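Local structure of DNA-(apurinic or apyrimidinic site) endonuclease 2 (Xenopus laevis, 6WCD) at residues I3-N7 and I180-V184; I29-E34 and V138-Y142; S242-H247 and F286-I291; S236-S242 and Y274-R279. The protein acts, through the catalytic domain seen here, as a metal-dependent 3'-5' exonuclease and weak AP endonuclease in DNA base excision repair. All blocks are in the same frame, centred on the assembly; numbering follows the deposited sequence.

Interaction 1: residues I3-N7 and I180-V184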
loop_
_atom_site.group_PDB
_atom_site.type_symbol
_atom_site.label_atom_id
_atom_site.label_comp_id
_atom_site.label_asym_id
_atom_site.label_seq_id
_atom_site.Cartn_x
_atom_site.Cartn_y
_atom_site.Cartn_z
ATOM N N ILE A 3 -4.539 6.289 -9.055
ATOM C CA ILE A 3 -4.382 5.520 -7.824
ATOM C C ILE A 3 -3.641 6.349 -6.789
ATOM O O ILE A 3 -2.669 7.042 -7.087
ATOM C CB ILE A 3 -3.654 4.190 -8.086
ATOM C CG1 ILE A 3 -3.614 3.326 -6.830
ATOM C CG2 ILE A 3 -2.250 4.436 -8.635
ATOM C CD1 ILE A 3 -3.341 1.889 -7.143
ATOM N N VAL A 4 -4.148 6.319 -5.564
ATOM C CA VAL A 4 -3.616 7.087 -4.460
ATOM C C VAL A 4 -3.183 6.126 -3.371
ATOM O O VAL A 4 -3.844 5.103 -3.132
ATOM C CB VAL A 4 -4.654 8.077 -3.910
ATOM C CG1 VAL A 4 -4.284 8.619 -2.537
ATOM C CG2 VAL A 4 -4.858 9.223 -4.857
ATOM N N SER A 5 -2.109 6.471 -2.704
ATOM C CA SER A 5 -1.652 5.787 -1.483
ATOM C C SER A 5 -1.501 6.828 -0.380
ATOM O O SER A 5 -0.954 7.906 -0.612
ATOM C CB SER A 5 -0.321 5.093 -1.708
ATOM O OG SER A 5 0.115 4.373 -0.597
ATOM N N TRP A 6 -1.960 6.504 0.826
ATOM C CA TRP A 6 -1.890 7.450 1.928
ATOM C C TRP A 6 -1.844 6.752 3.266
ATOM O O TRP A 6 -2.769 6.004 3.618
ATOM C CB TRP A 6 -3.092 8.390 1.903
ATOM C CG TRP A 6 -3.035 9.575 2.851
ATOM C CD1 TRP A 6 -1.913 10.132 3.458
ATOM C CD2 TRP A 6 -4.138 10.362 3.278
ATOM N NE1 TRP A 6 -2.280 11.209 4.179
ATOM C CE2 TRP A 6 -3.663 11.352 4.129
ATOM C CE3 TRP A 6 -5.515 10.310 3.020
ATOM C CZ2 TRP A 6 -4.472 12.324 4.714
ATOM C CZ3 TRP A 6 -6.328 11.227 3.633
ATOM C CH2 TRP A 6 -5.834 12.243 4.450
ATOM N N ASN A 7 -0.790 7.010 4.049
ATOM C CA ASN A 7 -0.754 6.575 5.442
ATOM C C ASN A 7 -1.534 7.635 6.195
ATOM O O ASN A 7 -1.092 8.787 6.352
ATOM C CB ASN A 7 0.654 6.446 5.969
ATOM C CG ASN A 7 0.666 6.074 7.437
ATOM O OD1 ASN A 7 -0.178 6.494 8.209
ATOM N ND2 ASN A 7 1.648 5.293 7.835
ATOM N N ILE A 180 3.187 -2.039 -6.092
ATOM C CA ILE A 180 3.360 -2.097 -4.637
ATOM C C ILE A 180 3.284 -0.663 -4.175
ATOM O O ILE A 180 4.095 0.170 -4.613
ATOM C CB ILE A 180 4.671 -2.723 -4.203
ATOM C CG1 ILE A 180 4.826 -4.137 -4.729
ATOM C CG2 ILE A 180 4.716 -2.724 -2.640
ATOM C CD1 ILE A 180 6.221 -4.643 -4.651
ATOM N N LEU A 181 2.342 -0.335 -3.304
ATOM C CA LEU A 181 2.280 1.011 -2.792
ATOM C C LEU A 181 2.052 1.041 -1.318
ATOM O O LEU A 181 1.531 0.083 -0.726
ATOM C CB LEU A 181 1.239 1.799 -3.528
ATOM C CG LEU A 181 -0.220 1.464 -3.312
ATOM C CD1 LEU A 181 -1.028 2.247 -4.334
ATOM C CD2 LEU A 181 -0.586 0.080 -3.501
ATOM N N GLY A 182 2.505 2.100 -0.707
ATOM C CA GLY A 182 2.230 2.284 0.695
ATOM C C GLY A 182 3.437 2.784 1.410
ATOM O O GLY A 182 4.311 3.424 0.829
ATOM N N ASP A 183 3.443 2.566 2.723
ATOM C CA ASP A 183 4.410 3.108 3.653
ATOM C C ASP A 183 5.464 2.042 3.822
ATOM O O ASP A 183 5.260 1.033 4.522
ATOM C CB ASP A 183 3.779 3.479 4.980
ATOM C CG ASP A 183 4.761 4.028 5.988
ATOM O OD1 ASP A 183 6.024 4.013 5.749
ATOM O OD2 ASP A 183 4.289 4.495 7.069
ATOM N N VAL A 184 6.540 2.204 3.071
ATOM C CA VAL A 184 7.662 1.256 3.147
ATOM C C VAL A 184 8.540 1.502 4.352
ATOM O O VAL A 184 9.304 0.608 4.778
ATOM C CB VAL A 184 8.400 1.348 1.793
ATOM C CG1 VAL A 184 9.675 0.563 1.790
ATOM C CG2 VAL A 184 7.502 0.872 0.674
#

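Interaction 2: residues I29-E34 and V138-Y142. With MG (magnesium ion), chain B.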
loop_
_atom_site.group_PDB
_atom_site.type_symbol
_atom_site.label_atom_id
_atom_site.label_comp_id
_atom_site.label_asym_id
_atom_site.label_seq_id
_atom_site.Cartn_x
_atom_site.Cartn_y
_atom_site.Cartn_z
ATOM N N ILE A 29 -8.754 3.992 -7.388
ATOM C CA ILE A 29 -8.296 3.078 -6.346
ATOM C C ILE A 29 -7.594 3.933 -5.302
ATOM O O ILE A 29 -6.657 4.680 -5.651
ATOM C CB ILE A 29 -7.356 2.017 -6.906
ATOM C CG1 ILE A 29 -8.032 1.176 -8.004
ATOM C CG2 ILE A 29 -6.848 1.086 -5.772
ATOM C CD1 ILE A 29 -7.122 0.199 -8.722
ATOM N N ILE A 30 -8.028 3.827 -4.054
ATOM C CA ILE A 30 -7.416 4.576 -2.960
ATOM C C ILE A 30 -6.969 3.577 -1.915
ATOM O O ILE A 30 -7.800 2.856 -1.332
ATOM C CB ILE A 30 -8.368 5.630 -2.363
ATOM C CG1 ILE A 30 -8.738 6.623 -3.451
ATOM C CG2 ILE A 30 -7.735 6.288 -1.121
ATOM C CD1 ILE A 30 -9.930 7.422 -3.140
ATOM N N CYS A 31 -5.679 3.578 -1.628
ATOM C CA CYS A 31 -5.049 2.657 -0.711
ATOM C C CYS A 31 -4.627 3.423 0.537
ATOM O O CYS A 31 -3.790 4.342 0.463
ATOM C CB CYS A 31 -3.859 1.985 -1.359
ATOM S SG CYS A 31 -4.321 0.933 -2.767
ATOM N N LEU A 32 -5.191 3.050 1.650
ATOM C CA LEU A 32 -4.899 3.659 2.949
ATOM C C LEU A 32 -4.084 2.712 3.791
ATOM O O LEU A 32 -4.356 1.498 3.844
ATOM C CB LEU A 32 -6.168 4.012 3.699
ATOM C CG LEU A 32 -7.132 4.936 2.947
ATOM C CD1 LEU A 32 -8.352 5.261 3.793
ATOM C CD2 LEU A 32 -6.483 6.191 2.472
ATOM N N GLN A 33 -3.097 3.278 4.478
ATOM C CA GLN A 33 -2.346 2.537 5.486
ATOM C C GLN A 33 -2.534 3.125 6.878
ATOM O O GLN A 33 -2.797 4.303 7.065
ATOM C CB GLN A 33 -0.849 2.493 5.148
ATOM C CG GLN A 33 -0.595 1.939 3.767
ATOM C CD GLN A 33 -0.622 2.990 2.703
ATOM O OE1 GLN A 33 -0.174 4.116 2.910
ATOM N NE2 GLN A 33 -1.101 2.614 1.548
ATOM N N GLU A 34 -2.373 2.243 7.861
ATOM C CA GLU A 34 -2.612 2.530 9.274
ATOM C C GLU A 34 -4.025 3.107 9.420
ATOM O O GLU A 34 -4.254 4.218 9.910
ATOM C CB GLU A 34 -1.530 3.445 9.893
ATOM C CG GLU A 34 -1.557 3.277 11.395
ATOM C CD GLU A 34 -0.677 4.206 12.156
ATOM O OE1 GLU A 34 -0.282 5.273 11.637
ATOM O OE2 GLU A 34 -0.395 3.844 13.356
ATOM N N VAL A 138 -2.527 -4.923 -7.230
ATOM C CA VAL A 138 -2.174 -3.833 -6.344
ATOM C C VAL A 138 -1.920 -4.394 -4.954
ATOM O O VAL A 138 -2.811 -5.018 -4.349
ATOM C CB VAL A 138 -3.308 -2.791 -6.331
ATOM C CG1 VAL A 138 -3.024 -1.723 -5.345
ATOM C CG2 VAL A 138 -3.529 -2.223 -7.707
ATOM N N ILE A 139 -0.698 -4.213 -4.449
ATOM C CA ILE A 139 -0.291 -4.695 -3.156
ATOM C C ILE A 139 -0.122 -3.490 -2.260
ATOM O O ILE A 139 0.821 -2.728 -2.447
ATOM C CB ILE A 139 1.020 -5.462 -3.257
ATOM C CG1 ILE A 139 0.921 -6.540 -4.337
ATOM C CG2 ILE A 139 1.387 -6.076 -1.911
ATOM C CD1 ILE A 139 2.198 -7.408 -4.496
ATOM N N ASN A 140 -1.014 -3.341 -1.296
ATOM C CA ASN A 140 -1.112 -2.174 -0.412
ATOM C C ASN A 140 -0.486 -2.578 0.924
ATOM O O ASN A 140 -1.013 -3.472 1.602
ATOM C CB ASN A 140 -2.587 -1.805 -0.267
ATOM C CG ASN A 140 -2.860 -0.746 0.761
ATOM O OD1 ASN A 140 -1.926 -0.162 1.296
ATOM N ND2 ASN A 140 -4.132 -0.505 1.050
ATOM N N VAL A 141 0.644 -1.959 1.304
ATOM C CA VAL A 141 1.432 -2.405 2.474
ATOM C C VAL A 141 1.700 -1.298 3.462
ATOM O O VAL A 141 1.914 -0.127 3.100
ATOM C CB VAL A 141 2.764 -3.058 2.077
ATOM C CG1 VAL A 141 2.539 -4.281 1.264
ATOM C CG2 VAL A 141 3.665 -2.108 1.265
ATOM N N TYR A 142 1.690 -1.655 4.758
ATOM C CA TYR A 142 2.116 -0.811 5.867
ATOM C C TYR A 142 3.256 -1.544 6.544
ATOM O O TYR A 142 3.015 -2.412 7.369
ATOM C CB TYR A 142 0.955 -0.521 6.830
ATOM C CG TYR A 142 1.286 0.301 8.060
ATOM C CD1 TYR A 142 2.095 1.415 7.987
ATOM C CD2 TYR A 142 0.811 -0.051 9.307
ATOM C CE1 TYR A 142 2.429 2.163 9.124
ATOM C CE2 TYR A 142 1.121 0.678 10.431
ATOM C CZ TYR A 142 1.926 1.789 10.344
ATOM O OH TYR A 142 2.246 2.510 11.484
HETATM MG MG MG B . 0.972 6.710 12.330
HETATM O O HOH W 1 1.919 1.389 13.884
HETATM O O HOH W 2 0.894 5.848 14.277
HETATM O O HOH W 3 2.533 5.441 11.807
HETATM O O HOH W 4 1.082 7.590 10.450
HETATM O O HOH W 5 2.336 8.111 13.013
#

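Interaction 3: residues S242-H247 and F286-I291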
loop_
_atom_site.group_PDB
_atom_site.type_symbol
_atom_site.label_atom_id
_atom_site.label_comp_id
_atom_site.label_asym_id
_atom_site.label_seq_id
_atom_site.Cartn_x
_atom_site.Cartn_y
_atom_site.Cartn_z
ATOM N N SER A 242 8.106 4.962 -9.030
ATOM C CA SER A 242 7.508 5.741 -10.116
ATOM C C SER A 242 7.722 7.225 -9.915
ATOM O O SER A 242 7.853 7.968 -10.882
ATOM C CB SER A 242 6.012 5.408 -10.245
ATOM O OG SER A 242 5.207 5.808 -9.119
ATOM N N PHE A 243 7.666 7.708 -8.674
ATOM C CA PHE A 243 7.913 9.120 -8.465
ATOM C C PHE A 243 9.240 9.534 -9.081
ATOM O O PHE A 243 9.332 10.572 -9.733
ATOM C CB PHE A 243 7.909 9.479 -6.984
ATOM C CG PHE A 243 8.201 10.940 -6.697
ATOM C CD1 PHE A 243 7.315 11.941 -7.047
ATOM C CD2 PHE A 243 9.365 11.316 -6.073
ATOM C CE1 PHE A 243 7.626 13.273 -6.862
ATOM C CE2 PHE A 243 9.673 12.610 -5.853
ATOM C CZ PHE A 243 8.814 13.607 -6.234
ATOM N N ARG A 244 10.300 8.728 -8.883
ATOM C CA ARG A 244 11.602 9.121 -9.391
ATOM C C ARG A 244 11.773 8.845 -10.872
ATOM O O ARG A 244 12.648 9.435 -11.511
ATOM C CB ARG A 244 12.699 8.399 -8.588
ATOM C CG ARG A 244 12.829 8.937 -7.209
ATOM C CD ARG A 244 13.237 10.405 -7.156
ATOM N NE ARG A 244 13.316 10.850 -5.763
ATOM C CZ ARG A 244 13.341 12.124 -5.384
ATOM N NH1 ARG A 244 13.197 13.103 -6.254
ATOM N NH2 ARG A 244 13.420 12.405 -4.096
ATOM N N TYR A 245 10.946 7.986 -11.458
ATOM C CA TYR A 245 10.949 7.837 -12.896
ATOM C C TYR A 245 10.587 9.167 -13.547
ATOM O O TYR A 245 11.141 9.537 -14.574
ATOM C CB TYR A 245 9.949 6.736 -13.284
ATOM C CG TYR A 245 9.946 6.374 -14.755
ATOM C CD1 TYR A 245 9.019 6.929 -15.624
ATOM C CD2 TYR A 245 10.838 5.444 -15.262
ATOM C CE1 TYR A 245 8.999 6.594 -16.972
ATOM C CE2 TYR A 245 10.810 5.108 -16.592
ATOM C CZ TYR A 245 9.915 5.687 -17.440
ATOM O OH TYR A 245 9.904 5.348 -18.774
ATOM N N PHE A 246 9.644 9.902 -12.929
ATOM C CA PHE A 246 9.186 11.153 -13.532
ATOM C C PHE A 246 9.849 12.388 -12.939
ATOM O O PHE A 246 9.885 13.418 -13.605
ATOM C CB PHE A 246 7.657 11.236 -13.395
ATOM C CG PHE A 246 6.923 10.214 -14.223
ATOM C CD1 PHE A 246 6.802 10.386 -15.585
ATOM C CD2 PHE A 246 6.407 9.088 -13.644
ATOM C CE1 PHE A 246 6.133 9.452 -16.351
ATOM C CE2 PHE A 246 5.762 8.172 -14.411
ATOM C CZ PHE A 246 5.632 8.351 -15.745
ATOM N N HIS A 247 10.365 12.300 -11.708
ATOM C CA HIS A 247 10.930 13.451 -10.997
ATOM C C HIS A 247 12.262 13.071 -10.360
ATOM O O HIS A 247 12.405 13.059 -9.128
ATOM C CB HIS A 247 9.927 13.927 -9.952
ATOM C CG HIS A 247 8.613 14.231 -10.568
ATOM N ND1 HIS A 247 8.435 15.319 -11.394
ATOM C CD2 HIS A 247 7.453 13.535 -10.576
ATOM C CE1 HIS A 247 7.194 15.298 -11.870
ATOM N NE2 HIS A 247 6.575 14.234 -11.386
ATOM N N PHE A 286 2.254 4.435 -17.246
ATOM C CA PHE A 286 2.186 5.584 -16.356
ATOM C C PHE A 286 2.345 6.889 -17.131
ATOM O O PHE A 286 3.119 6.988 -18.084
ATOM C CB PHE A 286 3.274 5.541 -15.263
ATOM C CG PHE A 286 2.936 4.738 -14.038
ATOM C CD1 PHE A 286 2.468 3.453 -14.084
ATOM C CD2 PHE A 286 3.161 5.296 -12.774
ATOM C CE1 PHE A 286 2.212 2.732 -12.900
ATOM C CE2 PHE A 286 2.900 4.577 -11.606
ATOM C CZ PHE A 286 2.432 3.305 -11.679
ATOM N N LEU A 287 1.593 7.905 -16.686
ATOM C CA LEU A 287 1.753 9.267 -17.144
ATOM C C LEU A 287 2.514 10.149 -16.147
ATOM O O LEU A 287 3.222 11.083 -16.589
ATOM C CB LEU A 287 0.372 9.888 -17.431
ATOM C CG LEU A 287 -0.334 9.279 -18.636
ATOM C CD1 LEU A 287 -1.807 9.647 -18.574
ATOM C CD2 LEU A 287 0.250 9.721 -19.952
ATOM N N ASP A 288 2.289 9.950 -14.862
ATOM C CA ASP A 288 2.957 10.751 -13.844
ATOM C C ASP A 288 2.803 10.058 -12.507
ATOM O O ASP A 288 1.982 9.159 -12.334
ATOM C CB ASP A 288 2.384 12.159 -13.809
ATOM C CG ASP A 288 3.331 13.210 -13.187
ATOM O OD1 ASP A 288 4.472 12.910 -12.740
ATOM O OD2 ASP A 288 2.909 14.409 -13.197
ATOM N N SER A 289 3.622 10.479 -11.546
ATOM C CA SER A 289 3.562 10.030 -10.163
ATOM C C SER A 289 4.026 11.206 -9.339
ATOM O O SER A 289 5.098 11.745 -9.631
ATOM C CB SER A 289 4.456 8.820 -9.966
ATOM O OG SER A 289 4.397 8.352 -8.650
ATOM N N VAL A 290 3.231 11.626 -8.360
ATOM C CA VAL A 290 3.413 12.876 -7.661
ATOM C C VAL A 290 3.206 12.680 -6.158
ATOM O O VAL A 290 2.692 11.649 -5.679
ATOM C CB VAL A 290 2.452 13.976 -8.162
ATOM C CG1 VAL A 290 2.575 14.168 -9.701
ATOM C CG2 VAL A 290 1.049 13.652 -7.802
ATOM N N ILE A 291 3.574 13.718 -5.425
ATOM C CA ILE A 291 3.301 13.892 -3.998
ATOM C C ILE A 291 2.142 14.878 -3.902
ATOM O O ILE A 291 2.037 15.811 -4.697
ATOM C CB ILE A 291 4.525 14.447 -3.230
ATOM C CG1 ILE A 291 5.833 13.840 -3.725
ATOM C CG2 ILE A 291 4.348 14.244 -1.720
ATOM C CD1 ILE A 291 5.930 12.362 -3.482
#

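Interaction 4: residues S236-S242 and Y274-R279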
loop_
_atom_site.group_PDB
_atom_site.type_symbol
_atom_site.label_atom_id
_atom_site.label_comp_id
_atom_site.label_asym_id
_atom_site.label_seq_id
_atom_site.Cartn_x
_atom_site.Cartn_y
_atom_site.Cartn_z
ATOM N N SER A 236 19.062 -3.646 -11.121
ATOM C CA SER A 236 18.897 -5.074 -11.334
ATOM C C SER A 236 17.465 -5.493 -10.993
ATOM O O SER A 236 16.950 -6.463 -11.474
ATOM C CB SER A 236 19.881 -5.837 -10.457
ATOM O OG SER A 236 19.491 -7.181 -10.266
ATOM N N GLY A 237 16.795 -4.778 -10.062
ATOM C CA GLY A 237 15.447 -5.001 -9.598
ATOM C C GLY A 237 14.420 -4.897 -10.714
ATOM O O GLY A 237 14.620 -4.274 -11.756
ATOM N N LEU A 238 13.272 -5.482 -10.435
ATOM C CA LEU A 238 12.189 -5.621 -11.385
ATOM C C LEU A 238 11.158 -4.508 -11.257
ATOM O O LEU A 238 10.248 -4.426 -12.103
ATOM C CB LEU A 238 11.495 -6.956 -11.180
ATOM C CG LEU A 238 12.437 -8.159 -11.369
ATOM C CD1 LEU A 238 11.710 -9.416 -10.934
ATOM C CD2 LEU A 238 12.883 -8.250 -12.807
ATOM N N PHE A 239 11.271 -3.668 -10.247
ATOM C CA PHE A 239 10.309 -2.606 -9.933
ATOM C C PHE A 239 10.962 -1.246 -10.029
ATOM O O PHE A 239 12.137 -1.081 -9.715
ATOM C CB PHE A 239 9.729 -2.848 -8.535
ATOM C CG PHE A 239 8.781 -4.005 -8.484
ATOM C CD1 PHE A 239 9.231 -5.315 -8.298
ATOM C CD2 PHE A 239 7.460 -3.813 -8.724
ATOM C CE1 PHE A 239 8.292 -6.399 -8.342
ATOM C CE2 PHE A 239 6.551 -4.862 -8.740
ATOM C CZ PHE A 239 6.986 -6.159 -8.592
ATOM N N TYR A 240 10.207 -0.243 -10.482
ATOM C CA TYR A 240 10.662 1.127 -10.483
ATOM C C TYR A 240 9.880 1.933 -9.431
ATOM O O TYR A 240 8.666 1.773 -9.280
ATOM C CB TYR A 240 10.424 1.812 -11.830
ATOM C CG TYR A 240 11.314 1.448 -12.972
ATOM C CD1 TYR A 240 12.534 0.830 -12.770
ATOM C CD2 TYR A 240 10.949 1.796 -14.272
ATOM C CE1 TYR A 240 13.352 0.524 -13.823
ATOM C CE2 TYR A 240 11.769 1.506 -15.337
ATOM C CZ TYR A 240 12.971 0.869 -15.111
ATOM O OH TYR A 240 13.796 0.565 -16.167
ATOM N N ASP A 241 10.593 2.850 -8.795
ATOM C CA ASP A 241 10.035 3.929 -7.971
ATOM C C ASP A 241 9.421 4.972 -8.899
ATOM O O ASP A 241 10.140 5.745 -9.546
ATOM C CB ASP A 241 11.176 4.501 -7.145
ATOM C CG ASP A 241 10.772 5.609 -6.188
ATOM O OD1 ASP A 241 9.659 6.161 -6.262
ATOM O OD2 ASP A 241 11.635 5.972 -5.353
ATOM N N SER A 242 8.106 4.962 -9.030
ATOM C CA SER A 242 7.508 5.741 -10.116
ATOM C C SER A 242 7.722 7.225 -9.915
ATOM O O SER A 242 7.853 7.968 -10.882
ATOM C CB SER A 242 6.012 5.408 -10.245
ATOM O OG SER A 242 5.207 5.808 -9.119
ATOM N N TYR A 274 5.557 5.280 -1.306
ATOM C CA TYR A 274 5.928 4.955 -2.651
ATOM C C TYR A 274 4.780 4.383 -3.434
ATOM O O TYR A 274 3.858 3.766 -2.900
ATOM C CB TYR A 274 7.043 3.892 -2.667
ATOM C CG TYR A 274 8.321 4.246 -1.989
ATOM C CD1 TYR A 274 9.414 4.608 -2.722
ATOM C CD2 TYR A 274 8.480 4.097 -0.636
ATOM C CE1 TYR A 274 10.635 4.857 -2.140
ATOM C CE2 TYR A 274 9.674 4.388 -0.038
ATOM C CZ TYR A 274 10.753 4.732 -0.781
ATOM O OH TYR A 274 11.996 4.976 -0.235
ATOM N N ILE A 275 4.877 4.557 -4.778
ATOM C CA ILE A 275 4.101 3.782 -5.747
ATOM C C ILE A 275 5.117 3.100 -6.640
ATOM O O ILE A 275 5.762 3.728 -7.495
ATOM C CB ILE A 275 3.097 4.639 -6.542
ATOM C CG1 ILE A 275 2.120 5.271 -5.564
ATOM C CG2 ILE A 275 2.429 3.776 -7.597
ATOM C CD1 ILE A 275 1.165 6.287 -6.193
ATOM N N LEU A 276 5.335 1.812 -6.415
ATOM C CA LEU A 276 6.305 1.027 -7.171
ATOM C C LEU A 276 5.555 0.227 -8.211
ATOM O O LEU A 276 4.449 -0.247 -7.969
ATOM C CB LEU A 276 7.070 0.073 -6.229
ATOM C CG LEU A 276 7.676 0.702 -4.984
ATOM C CD1 LEU A 276 8.274 -0.460 -4.191
ATOM C CD2 LEU A 276 8.653 1.784 -5.314
ATOM N N GLY A 277 6.094 0.132 -9.412
ATOM C CA GLY A 277 5.452 -0.673 -10.442
ATOM C C GLY A 277 6.498 -1.476 -11.174
ATOM O O GLY A 277 7.660 -1.094 -11.246
ATOM N N ASN A 278 6.075 -2.579 -11.773
ATOM C CA ASN A 278 7.052 -3.289 -12.579
ATOM C C ASN A 278 7.497 -2.415 -13.761
ATOM O O ASN A 278 6.745 -1.541 -14.235
ATOM C CB ASN A 278 6.507 -4.633 -13.054
ATOM C CG ASN A 278 5.219 -4.499 -13.836
ATOM O OD1 ASN A 278 4.170 -4.215 -13.252
ATOM N ND2 ASN A 278 5.281 -4.786 -15.131
ATOM N N ARG A 279 8.712 -2.669 -14.246
ATOM C CA ARG A 279 9.332 -1.793 -15.243
ATOM C C ARG A 279 8.395 -1.531 -16.413
ATOM O O ARG A 279 8.185 -0.371 -16.807
ATOM C CB ARG A 279 10.644 -2.390 -15.728
ATOM C CG ARG A 279 11.704 -2.536 -14.616
ATOM C CD ARG A 279 13.068 -2.718 -15.274
ATOM N NE ARG A 279 14.161 -2.943 -14.335
ATOM C CZ ARG A 279 15.414 -2.516 -14.525
ATOM N NH1 ARG A 279 15.741 -1.810 -15.594
ATOM N NH2 ARG A 279 16.357 -2.789 -13.623
HETATM O O HOH W 6 6.997 6.341 -5.872
#

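Interaction 1: residues I3-N7 and I180-V184
L181 lays its CD1 branch across S5 CB and against the end of I3, with CD1 of L181 3.7 Å from I3 CD1, so the two longer side chains meet tip to tip. The contact lies in the buried seam between the two sheets of the DNase I-like sandwich of the AP/ExoA family: strand 2-7 belongs to one sheet, strand 177-181 to the other, and both lead toward the active site. Going from I3 to N7 the seam changes from hydrocarbon to polar. At S5 the backbone of G182 comes in close, its CA 3.2 Å from S5 OG. The backbone angles at G182 would press any CB against the carbonyl oxygen of L181. The hydroxyl of S5 is not bonded to this glycine; it is hydrogen-bonded to NE2 of Q33. Beyond the turn at G182, N7 and D183 both hold CG trans to the backbone N (chi1 177° for N7), which carries amide and carboxylate into the space between the strands with their planes 53° apart. D183 is an active-site residue, a proton donor or acceptor, and is predicted to bind magnesium. N7 is placed as a second-shell residue: its OD1 accepts from the backbone N of N9, a magnesium ligand, while its amide is consistent with holding in position the carboxylate, whose neighbours include H300 and D273. N7 ND2 donates to D183 OD2 at 2.9 Å, meeting the anti lone pair with an N-H...O angle of 140°.

Interaction 2: residues I29-E34 and V138-Y142
This is a buried, face-to-face packing of strands from the two sheets of the DNase I-like sandwich, strand 29-33 over strand 133-142, ending at the magnesium site. The axes of 29-33 and 138-142 come within 7.0 Å at 21°, and side chains, not backbone bonds, join the two segments. C31 SG rests on V138 CG1 at the hydrophobic end. Next, Q33 NE2 donates to N140 OD1 at 2.9 Å, nearly straight at 173° but from above the carbonyl plane, the two amides standing almost perpendicular. Q33 is folded back at chi2 (88°), which brings NE2 to N140 and also to S5 OG. N140 ND2 in turn reaches T70 OG1 and, weakly, the carbonyl O of L32. A leucine in place of Q33 would probably leave N140 OD1 and S5 OG without their buried amide partner. At the catalytic end E34 CB sits over one face of the Y142 ring, 4.0 Å from its centroid; Y142 is an active-site residue by similarity. E34 and N9 bind the magnesium ion, with four waters completing its shell. One of these, water 3, also bonds Y142 OH at 3.0 Å, while E34 OE1 holds the metal at 2.0 Å.

Interaction 3: residues S242-H247 and F286-I291
D288 OD1 is gripped from two directions: H247 NE2 donates to it across the contact at 2.8 Å, and the backbone N of its neighbour S289 adds a weak bond. The imidazole meets the syn lone pair, with the oxygen 23° out of the ring plane, and its CD2 edge faces S289 O. Beside this pair the F246 ring lies flat over the strand, D288 CA 3.8 Å from its centroid; Y245 covers the opposite face. The rim of F246 continues onto F286, where CZ of F246 is 3.7 Å from CB of F286. F243 points trans to its backbone N (chi1 178°), bringing one face under I291 CD1, 3.9 Å from the centroid, and the other against H247 CB. Deeper in, S289 OG and S242 OG are hydrogen-bonded at 2.7 Å, with S242 CB against the F286 ring. Helix 242-246 crosses strand 286-291 at 110°, the axes 6.8 Å apart. Strand 286-291 is an outermost strand of one sheet of the DNase I-like sandwich, paired on its inner side with strand 303-307, where L287 and D288 opposite F306 form a classic beta bulge; helix 279-285 adjoins Y245 and F286, and strand 269-278 packs on F243 and F286.

Interaction 4: residues S236-S242 and Y274-R279
R279 crosses the Y240 ring at about a right angle, its CG over one face, 3.8 Å from the centroid, while the guanidinium, tilted 45° to the ring, has Y240 CE1 over one of its faces. The arginine is extended from CG to NE, which lets it grip G237 O side-on: NE at 2.9 Å and NH2 at 3.0 Å both donate to that one carbonyl oxygen, which lies in the guanidinium plane. NH1 adds a weak bond to Y240 OH, and the same hydroxyl bonds E283. An alanine in place of Y240 would probably uncover the aliphatic stem of R279 and leave E283 without its hydroxyl partner. Behind this layer strand 239-241 pairs antiparallel with strand 269-278 in one sheet of the DNase I-like sandwich. Y240 and G277 form the hydrogen-bonded pair, Y240 N to G277 O at 2.8 Å and G277 N to Y240 O at 3.1 Å. F239 and N278, a non-hydrogen-bonded pair, come together closely, and the F239 ring keeps CD2 3.6 Å from N278 N and stacks with F214. D241 and L276 make the next such pair, L276 CD2 reaching D241 CA. I275 O then takes two bonds from S242, from its N and from its OG, the latter at 2.7 Å. The D241 carboxylate meets the edge of the Y274 ring and forms a salt bridge with R271. Water 6 accepts from I275 N and donates to D241 OD1 at 2.7 Å.

In the fold
Interactions 1 and 2 are the core of the sandwich, their centres 5 Å apart, and both join one sheet to the other: strands 2-7 and 29-33 are neighbours in the first, 133-142 and 177-181 in the second. Both change from apolar packing to polar and catalytic groups along the strands. The centres of interactions 3 and 4 lie about 16 and 13 Å from the chain centre; interaction 4 is still buried, interaction 3 partly so. They share S242, where strand 239-241 passes into helix 242-246, and interaction 4 reaches interaction 1 through backbone bonds between strands 177-181 and 269-278. Only interaction 4 includes backbone strand pairing, beside the grip of an arginine; interaction 3 relies on aromatic faces and a histidine-carboxylate bond.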